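Local atomic coordinates of 6-phosphogluconolactonase (Trypanosoma cruzi, PDB entry 6VYE), a protein that probably hydrolyses 6-phosphogluconolactone to 6-phosphogluconate, the second step of the oxidative pentose phosphate pathway. Residues E66-H69 against L70-E74. Residues are numbered along the deposited sequence; the frame is centred on the assembly and turned at random.
Sequences EHLH and LLKEE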
# COMPACT_ATOMS: atom_id res chain seq x y z
N GLU A 66 -7.12 -7.35 18.70
CA GLU A 66 -8.38 -6.64 19.06
C GLU A 66 -9.53 -6.90 18.09
O GLU A 66 -10.65 -6.59 18.46
CB GLU A 66 -8.11 -5.15 19.20
CG GLU A 66 -7.31 -4.87 20.45
CD GLU A 66 -6.98 -3.42 20.69
OE1 GLU A 66 -6.22 -3.15 21.66
OE2 GLU A 66 -7.49 -2.57 19.91
N HIS A 67 -9.27 -7.41 16.88
CA HIS A 67 -10.33 -7.49 15.84
C HIS A 67 -10.34 -8.86 15.15
O HIS A 67 -10.85 -8.97 14.03
CB HIS A 67 -10.23 -6.31 14.90
CG HIS A 67 -10.47 -5.00 15.58
ND1 HIS A 67 -11.71 -4.60 16.02
CD2 HIS A 67 -9.62 -4.00 15.92
CE1 HIS A 67 -11.62 -3.42 16.60
NE2 HIS A 67 -10.36 -3.02 16.52
N LEU A 68 -9.86 -9.90 15.82
CA LEU A 68 -9.76 -11.22 15.14
C LEU A 68 -11.16 -11.74 14.78
O LEU A 68 -11.31 -12.40 13.74
CB LEU A 68 -9.04 -12.24 16.01
CG LEU A 68 -8.62 -13.51 15.27
CD1 LEU A 68 -7.95 -13.18 13.94
CD2 LEU A 68 -7.67 -14.32 16.14
N HIS A 69 -12.14 -11.53 15.65
CA HIS A 69 -13.52 -12.01 15.42
C HIS A 69 -14.06 -11.39 14.12
O HIS A 69 -14.72 -12.09 13.34
CB HIS A 69 -14.41 -11.69 16.63
CG HIS A 69 -15.75 -12.32 16.45
ND1 HIS A 69 -16.82 -11.62 15.88
CD2 HIS A 69 -16.17 -13.58 16.65
CE1 HIS A 69 -17.85 -12.44 15.81
NE2 HIS A 69 -17.48 -13.64 16.25
N LEU A 70 -13.79 -10.11 13.91
CA LEU A 70 -14.28 -9.34 12.76
C LEU A 70 -13.63 -9.92 11.50
O LEU A 70 -14.34 -10.01 10.50
CB LEU A 70 -13.93 -7.87 12.97
CG LEU A 70 -14.27 -6.93 11.82
CD1 LEU A 70 -15.75 -6.98 11.51
CD2 LEU A 70 -13.87 -5.51 12.16
N LEU A 71 -12.35 -10.29 11.56
CA LEU A 71 -11.54 -10.67 10.36
C LEU A 71 -11.64 -12.17 10.07
O LEU A 71 -11.70 -12.56 8.87
CB LEU A 71 -10.09 -10.22 10.59
CG LEU A 71 -9.92 -8.72 10.80
CD1 LEU A 71 -8.46 -8.36 10.99
CD2 LEU A 71 -10.55 -7.90 9.69
N LYS A 72 -11.63 -13.00 11.11
CA LYS A 72 -11.62 -14.48 10.96
C LYS A 72 -13.06 -15.01 10.85
O LYS A 72 -13.37 -15.60 9.82
CB LYS A 72 -10.83 -15.12 12.11
CG LYS A 72 -10.98 -16.62 12.30
CD LYS A 72 -10.15 -17.07 13.49
CE LYS A 72 -9.47 -18.40 13.29
NZ LYS A 72 -10.42 -19.52 13.36
N GLU A 73 -13.89 -14.82 11.88
CA GLU A 73 -15.29 -15.33 11.93
C GLU A 73 -16.18 -14.56 10.95
O GLU A 73 -17.04 -15.21 10.34
CB GLU A 73 -15.93 -15.21 13.31
CG GLU A 73 -15.65 -16.41 14.20
CD GLU A 73 -14.19 -16.58 14.54
OE1 GLU A 73 -13.53 -15.55 14.81
OE2 GLU A 73 -13.69 -17.71 14.45
N GLU A 74 -16.04 -13.23 10.87
CA GLU A 74 -17.00 -12.38 10.11
C GLU A 74 -16.44 -12.12 8.70
O GLU A 74 -17.19 -11.54 7.88
CB GLU A 74 -17.37 -11.10 10.85
CG GLU A 74 -18.18 -11.30 12.12
CD GLU A 74 -18.79 -10.00 12.63
OE1 GLU A 74 -19.47 -9.29 11.83
OE2 GLU A 74 -18.54 -9.64 13.82
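The imidazole of His69 carries Glu73 over one face and Glu74 at its edge. Glu73 CB makes a CH-pi contact, 3.9 Å from the centroid of the His69 ring and displaced toward its rim; the chain then bends at chi2 (65°), turning the carboxylate to within 24° of the ring plane. Near that plane, Glu74 OE2 accepts a weak, bent hydrogen bond from His69 ND1 (3.3 Å), its carboxylate steeply inclined to the ring. His69 CG lies anti to the backbone N (chi1 -174°) and beside the carbonyl carbon, which puts the ring on the side of Glu73 and Glu74. Leu68 CD1 meets the CB of Lys72 at 3.9 Å, an i to i+4 contact.

The helix begins after His67, at the N-cap position, whose O takes the N-H of Leu71 (3.2 Å). Leu68 O receives Lys72 N at 2.7 Å, a nearly straight bond. His69 O then reaches Glu74 N at 3.0 Å, an i to i+5 bond that marks a wider pi-type turn. Helix 68-73 follows helix 54-66 in the crossover between parallel neighbours, strands 46-50 and 77-85; Leu70 rests on Ile36 and His37 of helix 24-38, Leu71 on Leu77 and Phe79 of strand 77-85. Arg41 is Glu74's main partner, salt-bridged to OE1; the two acidic neighbours could modestly stabilise a positive charge on His69, though Arg41 offsets part of Glu74's effect.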